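Local coordinates for lactococcal phage P2 ORF15 (Lactococcus phage p2, PDB 2WZP), which probably serves as the distal tail protein of the phage baseplate, helping to join the host-recognition apparatus to the end of the tail, at residues Ile255-Leu267 and Gln278-Met292. Numbering follows the deposited sequence.
Sequences IVFKTEQVQDYIL and QGWKGTTALNLFPVM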
ATOM      1  N   ILE M 255      39.001  -0.140 -46.508  1.00 25.91           N
ATOM      2  CA  ILE M 255      39.864   0.780 -45.760  1.00 25.01           C
ATOM      3  C   ILE M 255      41.210   0.673 -46.480  1.00 29.86           C
ATOM      4  O   ILE M 255      41.907  -0.313 -46.291  1.00 28.79           O
ATOM      5  CB  ILE M 255      39.930   0.389 -44.252  1.00 26.54           C
ATOM      6  CG1 ILE M 255      38.513   0.354 -43.631  1.00 25.93           C
ATOM      7  CG2 ILE M 255      40.854   1.332 -43.482  1.00 24.46           C
ATOM      8  CD1 ILE M 255      38.356  -0.567 -42.475  1.00 31.09           C
ATOM      9  N   VAL M 256      41.501   1.626 -47.402  1.00 26.57           N
ATOM     10  CA  VAL M 256      42.691   1.657 -48.269  1.00 24.98           C
ATOM     11  C   VAL M 256      43.432   2.987 -48.065  1.00 30.07           C
ATOM     12  O   VAL M 256      42.792   4.036 -47.937  1.00 29.90           O
ATOM     13  CB  VAL M 256      42.310   1.428 -49.770  1.00 26.79           C
ATOM     14  CG1 VAL M 256      43.540   1.279 -50.650  1.00 25.76           C
ATOM     15  CG2 VAL M 256      41.407   0.219 -49.943  1.00 26.45           C
ATOM     16  N   PHE M 257      44.777   2.937 -48.093  1.00 26.01           N
ATOM     17  CA  PHE M 257      45.638   4.095 -47.888  1.00 25.70           C
ATOM     18  C   PHE M 257      46.686   4.241 -48.978  1.00 31.86           C
ATOM     19  O   PHE M 257      47.204   3.245 -49.470  1.00 30.51           O
ATOM     20  CB  PHE M 257      46.395   3.933 -46.547  1.00 26.70           C
ATOM     21  CG  PHE M 257      45.505   3.689 -45.348  1.00 27.00           C
ATOM     22  CD1 PHE M 257      44.911   4.755 -44.672  1.00 25.89           C
ATOM     23  CD2 PHE M 257      45.255   2.390 -44.896  1.00 26.75           C
ATOM     24  CE1 PHE M 257      44.085   4.526 -43.582  1.00 25.34           C
ATOM     25  CE2 PHE M 257      44.425   2.169 -43.793  1.00 27.16           C
ATOM     26  CZ  PHE M 257      43.864   3.237 -43.139  1.00 24.50           C
ATOM     27  N   LYS M 258      47.082   5.495 -49.260  1.00 29.92           N
ATOM     28  CA  LYS M 258      48.184   5.826 -50.153  1.00 28.86           C
ATOM     29  C   LYS M 258      49.092   6.826 -49.454  1.00 33.92           C
ATOM     30  O   LYS M 258      48.851   8.035 -49.483  1.00 32.78           O
ATOM     31  CB  LYS M 258      47.729   6.301 -51.546  1.00 29.92           C
ATOM     32  CG  LYS M 258      48.886   6.485 -52.540  1.00 43.72           C
ATOM     33  CD  LYS M 258      49.780   5.222 -52.716  1.00 49.60           C
ATOM     34  CE  LYS M 258      50.992   5.533 -53.543  1.00 56.40           C
ATOM     35  NZ  LYS M 258      52.089   6.134 -52.739  1.00 61.82           N
ATOM     36  N   THR M 259      50.139   6.292 -48.815  1.00 32.96           N
ATOM     37  CA  THR M 259      51.159   7.050 -48.088  1.00 33.89           C
ATOM     38  C   THR M 259      52.284   7.537 -48.989  1.00 40.97           C
ATOM     39  O   THR M 259      52.605   6.895 -49.983  1.00 41.45           O
ATOM     40  CB  THR M 259      51.699   6.229 -46.915  1.00 43.25           C
ATOM     41  OG1 THR M 259      52.213   4.990 -47.402  1.00 48.76           O
ATOM     42  CG2 THR M 259      50.644   5.946 -45.880  1.00 41.65           C
ATOM     43  N   GLU M 260      52.887   8.670 -48.634  1.00 40.64           N
ATOM     44  CA  GLU M 260      54.021   9.234 -49.350  1.00 41.82           C
ATOM     45  C   GLU M 260      55.257   8.335 -49.161  1.00 45.42           C
ATOM     46  O   GLU M 260      55.988   8.091 -50.123  1.00 44.39           O
ATOM     47  CB  GLU M 260      54.309  10.654 -48.837  1.00 44.37           C
ATOM     48  CG  GLU M 260      54.890  11.579 -49.901  1.00 66.03           C
ATOM     49  CD  GLU M 260      53.920  11.954 -51.009  1.00104.09           C
ATOM     50  OE1 GLU M 260      53.173  12.944 -50.825  1.00110.35           O
ATOM     51  OE2 GLU M 260      53.875  11.240 -52.040  1.00 99.51           O
ATOM     52  N   GLN M 261      55.459   7.824 -47.916  1.00 42.37           N
ATOM     53  CA  GLN M 261      56.563   6.943 -47.522  1.00 41.90           C
ATOM     54  C   GLN M 261      56.075   5.553 -47.147  1.00 43.70           C
ATOM     55  O   GLN M 261      55.001   5.414 -46.574  1.00 43.78           O
ATOM     56  CB  GLN M 261      57.300   7.521 -46.298  1.00 43.59           C
ATOM     57  CG  GLN M 261      58.085   8.806 -46.547  1.00 67.18           C
ATOM     58  CD  GLN M 261      58.908   9.226 -45.350  1.00 93.99           C
ATOM     59  OE1 GLN M 261      58.962   8.558 -44.311  1.00 90.24           O
ATOM     60  NE2 GLN M 261      59.586  10.350 -45.471  1.00 89.31           N
ATOM     61  N   VAL M 262      56.910   4.539 -47.385  1.00 39.26           N
ATOM     62  CA  VAL M 262      56.636   3.146 -47.012  1.00 38.18           C
ATOM     63  C   VAL M 262      56.535   3.040 -45.476  1.00 39.14           C
ATOM     64  O   VAL M 262      57.360   3.593 -44.770  1.00 39.37           O
ATOM     65  CB  VAL M 262      57.700   2.172 -47.612  1.00 40.96           C
ATOM     66  CG1 VAL M 262      57.412   0.722 -47.234  1.00 40.91           C
ATOM     67  CG2 VAL M 262      57.734   2.295 -49.122  1.00 40.37           C
ATOM     68  N   GLN M 263      55.531   2.331 -44.976  1.00 32.81           N
ATOM     69  CA  GLN M 263      55.314   2.136 -43.549  1.00 31.54           C
ATOM     70  C   GLN M 263      55.666   0.706 -43.223  1.00 36.20           C
ATOM     71  O   GLN M 263      55.399  -0.187 -44.041  1.00 36.73           O
ATOM     72  CB  GLN M 263      53.835   2.397 -43.199  1.00 31.99           C
ATOM     73  CG  GLN M 263      53.328   3.813 -43.514  1.00 29.12           C
ATOM     74  CD  GLN M 263      54.052   4.936 -42.812  1.00 39.94           C
ATOM     75  OE1 GLN M 263      54.127   4.990 -41.585  1.00 28.59           O
ATOM     76  NE2 GLN M 263      54.524   5.910 -43.580  1.00 34.61           N
ATOM     77  N   ASP M 264      56.268   0.461 -42.042  1.00 31.96           N
ATOM     78  CA  ASP M 264      56.623  -0.912 -41.646  1.00 31.94           C
ATOM     79  C   ASP M 264      55.357  -1.790 -41.522  1.00 36.68           C
ATOM     80  O   ASP M 264      55.361  -2.960 -41.912  1.00 38.57           O
ATOM     81  CB  ASP M 264      57.406  -0.905 -40.323  1.00 33.63           C
ATOM     82  CG  ASP M 264      58.732  -0.159 -40.348  1.00 42.98           C
ATOM     83  OD1 ASP M 264      59.307   0.014 -41.455  1.00 45.10           O
ATOM     84  OD2 ASP M 264      59.214   0.220 -39.263  1.00 47.33           O
ATOM     85  N   TYR M 265      54.287  -1.196 -40.976  1.00 30.21           N
ATOM     86  CA  TYR M 265      52.961  -1.753 -40.809  1.00 28.75           C
ATOM     87  C   TYR M 265      51.989  -0.626 -40.533  1.00 32.39           C
ATOM     88  O   TYR M 265      52.418   0.469 -40.148  1.00 33.14           O
ATOM     89  CB  TYR M 265      52.900  -2.799 -39.697  1.00 29.28           C
ATOM     90  CG  TYR M 265      53.250  -2.303 -38.314  1.00 29.26           C
ATOM     91  CD1 TYR M 265      54.558  -2.391 -37.831  1.00 30.35           C
ATOM     92  CD2 TYR M 265      52.256  -1.882 -37.431  1.00 28.91           C
ATOM     93  CE1 TYR M 265      54.878  -1.986 -36.536  1.00 29.09           C
ATOM     94  CE2 TYR M 265      52.565  -1.474 -36.135  1.00 29.09           C
ATOM     95  CZ  TYR M 265      53.878  -1.517 -35.695  1.00 34.92           C
ATOM     96  OH  TYR M 265      54.179  -1.133 -34.411  1.00 32.51           O
ATOM     97  N   ILE M 266      50.690  -0.891 -40.745  1.00 27.00           N
ATOM     98  CA  ILE M 266      49.599   0.044 -40.511  1.00 26.80           C
ATOM     99  C   ILE M 266      48.677  -0.564 -39.469  1.00 30.07           C
ATOM    100  O   ILE M 266      48.295  -1.721 -39.596  1.00 28.65           O
ATOM    101  CB  ILE M 266      48.820   0.289 -41.831  1.00 30.34           C
ATOM    102  CG1 ILE M 266      49.733   0.921 -42.922  1.00 30.69           C
ATOM    103  CG2 ILE M 266      47.528   1.120 -41.583  1.00 29.12           C
ATOM    104  CD1 ILE M 266      49.162   0.817 -44.381  1.00 34.23           C
ATOM    105  N   LEU M 267      48.280   0.213 -38.467  1.00 27.95           N
ATOM    106  CA  LEU M 267      47.340  -0.246 -37.448  1.00 26.94           C
ATOM    107  C   LEU M 267      45.982   0.390 -37.697  1.00 31.00           C
ATOM    108  O   LEU M 267      45.881   1.603 -37.880  1.00 31.10           O
ATOM    109  CB  LEU M 267      47.863   0.048 -36.028  1.00 26.39           C
ATOM    110  CG  LEU M 267      47.042  -0.507 -34.851  1.00 30.56           C
ATOM    111  CD1 LEU M 267      47.937  -0.845 -33.681  1.00 30.31           C
ATOM    112  CD2 LEU M 267      46.012   0.475 -34.401  1.00 31.99           C
ATOM    113  N   GLN M 278      46.597   4.299 -38.233  1.00 28.63           N
ATOM    114  CA  GLN M 278      47.911   4.869 -38.102  1.00 29.51           C
ATOM    115  C   GLN M 278      49.023   3.999 -38.702  1.00 34.56           C
ATOM    116  O   GLN M 278      49.033   2.795 -38.492  1.00 35.19           O
ATOM    117  CB  GLN M 278      48.193   5.264 -36.620  1.00 30.61           C
ATOM    118  CG  GLN M 278      48.288   4.042 -35.716  1.00 44.95           C
ATOM    119  CD  GLN M 278      48.663   4.223 -34.276  1.00 50.54           C
ATOM    120  OE1 GLN M 278      48.724   3.226 -33.531  1.00 41.16           O
ATOM    121  NE2 GLN M 278      48.949   5.456 -33.851  1.00 34.90           N
ATOM    122  N   GLY M 279      49.937   4.628 -39.435  1.00 30.15           N
ATOM    123  CA  GLY M 279      51.087   3.954 -40.010  1.00 30.70           C
ATOM    124  C   GLY M 279      52.287   4.027 -39.080  1.00 34.57           C
ATOM    125  O   GLY M 279      52.506   5.045 -38.407  1.00 34.07           O
ATOM    126  N   TRP M 280      53.063   2.933 -39.010  1.00 30.36           N
ATOM    127  CA  TRP M 280      54.242   2.880 -38.134  1.00 30.45           C
ATOM    128  C   TRP M 280      55.526   2.703 -38.928  1.00 35.93           C
ATOM    129  O   TRP M 280      55.614   1.811 -39.781  1.00 36.14           O
ATOM    130  CB  TRP M 280      54.108   1.791 -37.058  1.00 28.63           C
ATOM    131  CG  TRP M 280      53.123   2.121 -35.979  1.00 28.89           C
ATOM    132  CD1 TRP M 280      51.783   1.886 -35.991  1.00 31.42           C
ATOM    133  CD2 TRP M 280      53.427   2.640 -34.682  1.00 28.57           C
ATOM    134  NE1 TRP M 280      51.230   2.236 -34.778  1.00 30.29           N
ATOM    135  CE2 TRP M 280      52.209   2.749 -33.977  1.00 31.95           C
ATOM    136  CE3 TRP M 280      54.616   3.034 -34.045  1.00 29.76           C
ATOM    137  CZ2 TRP M 280      52.145   3.248 -32.674  1.00 31.82           C
ATOM    138  CZ3 TRP M 280      54.552   3.536 -32.755  1.00 31.12           C
ATOM    139  CH2 TRP M 280      53.325   3.667 -32.094  1.00 31.91           C
ATOM    140  N   LYS M 281      56.481   3.604 -38.720  1.00 32.75           N
ATOM    141  CA  LYS M 281      57.760   3.525 -39.412  1.00 33.21           C
ATOM    142  C   LYS M 281      58.805   3.622 -38.335  1.00 39.82           C
ATOM    143  O   LYS M 281      59.063   4.700 -37.797  1.00 41.32           O
ATOM    144  CB  LYS M 281      57.911   4.601 -40.498  1.00 35.27           C
ATOM    145  CG  LYS M 281      58.982   4.229 -41.506  1.00 51.60           C
ATOM    146  CD  LYS M 281      59.160   5.240 -42.637  1.00 62.78           C
ATOM    147  CE  LYS M 281      60.381   4.909 -43.478  1.00 74.25           C
ATOM    148  NZ  LYS M 281      60.368   3.509 -44.014  1.00 83.11           N
ATOM    149  N   GLY M 282      59.335   2.465 -37.976  1.00 36.67           N
ATOM    150  CA  GLY M 282      60.245   2.309 -36.858  1.00 36.21           C
ATOM    151  C   GLY M 282      59.384   2.351 -35.616  1.00 41.32           C
ATOM    152  O   GLY M 282      58.440   1.546 -35.467  1.00 42.58           O
ATOM    153  N   THR M 283      59.637   3.357 -34.770  1.00 34.84           N
ATOM    154  CA  THR M 283      58.849   3.559 -33.555  1.00 33.34           C
ATOM    155  C   THR M 283      58.003   4.825 -33.673  1.00 36.13           C
ATOM    156  O   THR M 283      57.472   5.315 -32.673  1.00 35.16           O
ATOM    157  CB  THR M 283      59.776   3.541 -32.341  1.00 34.14           C
ATOM    158  OG1 THR M 283      60.775   4.552 -32.502  1.00 39.35           O
ATOM    159  CG2 THR M 283      60.400   2.167 -32.112  1.00 23.29           C
ATOM    160  N   THR M 284      57.884   5.359 -34.909  1.00 33.27           N
ATOM    161  CA  THR M 284      57.139   6.582 -35.210  1.00 32.44           C
ATOM    162  C   THR M 284      55.774   6.274 -35.787  1.00 33.81           C
ATOM    163  O   THR M 284      55.677   5.579 -36.808  1.00 32.73           O
ATOM    164  CB  THR M 284      57.949   7.514 -36.133  1.00 40.23           C
ATOM    165  OG1 THR M 284      59.265   7.674 -35.618  1.00 45.93           O
ATOM    166  CG2 THR M 284      57.291   8.880 -36.312  1.00 30.14           C
ATOM    167  N   ALA M 285      54.726   6.864 -35.173  1.00 30.10           N
ATOM    168  CA  ALA M 285      53.344   6.711 -35.629  1.00 29.62           C
ATOM    169  C   ALA M 285      52.871   7.961 -36.346  1.00 36.91           C
ATOM    170  O   ALA M 285      53.164   9.088 -35.934  1.00 36.27           O
ATOM    171  CB  ALA M 285      52.425   6.400 -34.468  1.00 29.61           C
ATOM    172  N   LEU M 286      52.124   7.748 -37.424  1.00 36.27           N
ATOM    173  CA  LEU M 286      51.562   8.798 -38.260  1.00 35.94           C
ATOM    174  C   LEU M 286      50.078   8.554 -38.454  1.00 34.58           C
ATOM    175  O   LEU M 286      49.716   7.425 -38.782  1.00 31.38           O
ATOM    176  CB  LEU M 286      52.213   8.650 -39.627  1.00 37.43           C
ATOM    177  CG  LEU M 286      52.764   9.867 -40.358  1.00 44.46           C
ATOM    178  CD1 LEU M 286      52.814   9.577 -41.841  1.00 45.78           C
ATOM    179  CD2 LEU M 286      51.904  11.116 -40.162  1.00 49.64           C
ATOM    180  N   ASN M 287      49.226   9.614 -38.329  1.00 29.46           N
ATOM    181  CA  ASN M 287      47.798   9.485 -38.612  1.00 27.01           C
ATOM    182  C   ASN M 287      47.595   9.374 -40.129  1.00 30.07           C
ATOM    183  O   ASN M 287      47.924  10.285 -40.898  1.00 29.84           O
ATOM    184  CB  ASN M 287      46.981  10.606 -38.007  1.00 22.69           C
ATOM    185  CG  ASN M 287      45.469  10.509 -38.208  1.00 40.11           C
ATOM    186  OD1 ASN M 287      44.896   9.466 -38.526  1.00 28.37           O
ATOM    187  ND2 ASN M 287      44.778  11.615 -37.997  1.00 30.18           N
ATOM    188  N   LEU M 288      47.091   8.214 -40.556  1.00 25.60           N
ATOM    189  CA  LEU M 288      46.875   7.910 -41.961  1.00 24.01           C
ATOM    190  C   LEU M 288      45.500   8.198 -42.443  1.00 30.36           C
ATOM    191  O   LEU M 288      45.257   8.082 -43.645  1.00 31.75           O
ATOM    192  CB  LEU M 288      47.238   6.464 -42.257  1.00 23.76           C
ATOM    193  CG  LEU M 288      48.721   6.075 -42.162  1.00 26.05           C
ATOM    194  CD1 LEU M 288      48.939   4.763 -42.836  1.00 25.87           C
ATOM    195  CD2 LEU M 288      49.635   7.175 -42.689  1.00 23.29           C
ATOM    196  N   PHE M 289      44.605   8.637 -41.540  1.00 27.77           N
ATOM    197  CA  PHE M 289      43.234   8.981 -41.892  1.00 26.46           C
ATOM    198  C   PHE M 289      43.172   9.984 -43.054  1.00 30.09           C
ATOM    199  O   PHE M 289      42.464   9.686 -44.026  1.00 31.21           O
ATOM    200  CB  PHE M 289      42.425   9.465 -40.681  1.00 27.63           C
ATOM    201  CG  PHE M 289      41.014   9.892 -41.039  1.00 27.90           C
ATOM    202  CD1 PHE M 289      39.963   8.984 -40.999  1.00 29.15           C
ATOM    203  CD2 PHE M 289      40.737  11.204 -41.417  1.00 29.12           C
ATOM    204  CE1 PHE M 289      38.662   9.380 -41.336  1.00 28.71           C
ATOM    205  CE2 PHE M 289      39.444  11.582 -41.785  1.00 30.32           C
ATOM    206  CZ  PHE M 289      38.412  10.672 -41.719  1.00 26.88           C
ATOM    207  N   PRO M 290      43.918  11.130 -43.039  1.00 24.97           N
ATOM    208  CA  PRO M 290      43.842  12.083 -44.176  1.00 24.94           C
ATOM    209  C   PRO M 290      44.184  11.492 -45.545  1.00 31.80           C
ATOM    210  O   PRO M 290      43.932  12.090 -46.591  1.00 34.46           O
ATOM    211  CB  PRO M 290      44.894  13.134 -43.801  1.00 25.04           C
ATOM    212  CG  PRO M 290      44.916  13.123 -42.342  1.00 27.62           C
ATOM    213  CD  PRO M 290      44.787  11.682 -41.976  1.00 24.08           C
ATOM    214  N   VAL M 291      44.728  10.297 -45.529  1.00 27.53           N
ATOM    215  CA  VAL M 291      45.249   9.658 -46.711  1.00 26.94           C
ATOM    216  C   VAL M 291      44.494   8.404 -47.161  1.00 31.66           C
ATOM    217  O   VAL M 291      44.874   7.725 -48.129  1.00 32.84           O
ATOM    218  CB  VAL M 291      46.780   9.584 -46.493  1.00 30.14           C
ATOM    219  CG1 VAL M 291      47.338   8.168 -46.376  1.00 30.06           C
ATOM    220  CG2 VAL M 291      47.525  10.476 -47.474  1.00 29.25           C
ATOM    221  N   MET M 292      43.342   8.187 -46.518  1.00 28.38           N
ATOM    222  CA  MET M 292      42.411   7.103 -46.806  1.00 27.94           C
ATOM    223  C   MET M 292      41.535   7.434 -48.006  1.00 30.63           C
ATOM    224  O   MET M 292      41.235   8.607 -48.246  1.00 27.71           O
ATOM    225  CB  MET M 292      41.495   6.872 -45.606  1.00 30.36           C
ATOM    226  CG  MET M 292      40.749   5.566 -45.699  1.00 34.83           C
ATOM    227  SD  MET M 292      39.708   5.163 -44.290  1.00 40.17           S
ATOM    228  CE  MET M 292      40.661   5.793 -42.975  1.00 36.18           C
TER
HETATM  229  O   HOH W   1      55.060   6.440 -39.582  1.00 30.11           O
HETATM  230  O   HOH W   2      57.038  -0.595 -34.247  1.00 41.11           O
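Tyr265 and Trp280 lie alongside each other on one face of the sheet, pointing the same way. Their planes are only 18° apart, but the tyrosine ring and the indole five-membered ring are offset until little of either covers the other. Trp280 CB also makes a CH-pi contact, 3.8 Å from the Tyr265 ring centroid and over its face. Tyr265 OH sits above one face of the indole and Ala285 CB covers the opposite one, while a water links that hydroxyl to Gly282 O. A chi1 of 61° tucks CG of Tyr265 over its own backbone, which swings the ring across to Trp280.

Backbone pairing sets the two rings on neighbouring strands: Trp280 N donates to Tyr265 O at 2.8 Å, and Leu267 and Gln278 exchange two further bonds. Two consecutive residues, Asp264 and Tyr265, pair with the single residue Trp280, whose O accepts from Asp264 N at 2.7 Å and only weakly from Tyr265 N, a classic beta bulge. The bulge residue Asp264 also takes the N-H of Gly282 on OD2 at 2.6 Å, met from above the carboxylate plane, which joins the bulge to the type II' turn Lys281-Thr284. Lys281 NZ reaches back to Val262 O, in the loop leading into strand 265-269.

On the face carrying Ile266, Leu288 packs its CD2 against Thr259 CG2 at 3.6 Å and its CD1 against Ile266 CG1. At the end of strand 251-257, in the neighbouring four-stranded sheet, Phe257 CE1 meets Met292 CE at 3.7 Å, with SD oblique to the ring in a Met-aromatic contact.

Residues of another protein's chain pack on Tyr265, Leu267 and Trp280, and strand 224-233 continues the sheet beyond strand 265-269. The arrangement is an antiparallel beta hairpin with a classic bulge, extended by strand 284-287, in the Dit C-terminal domain.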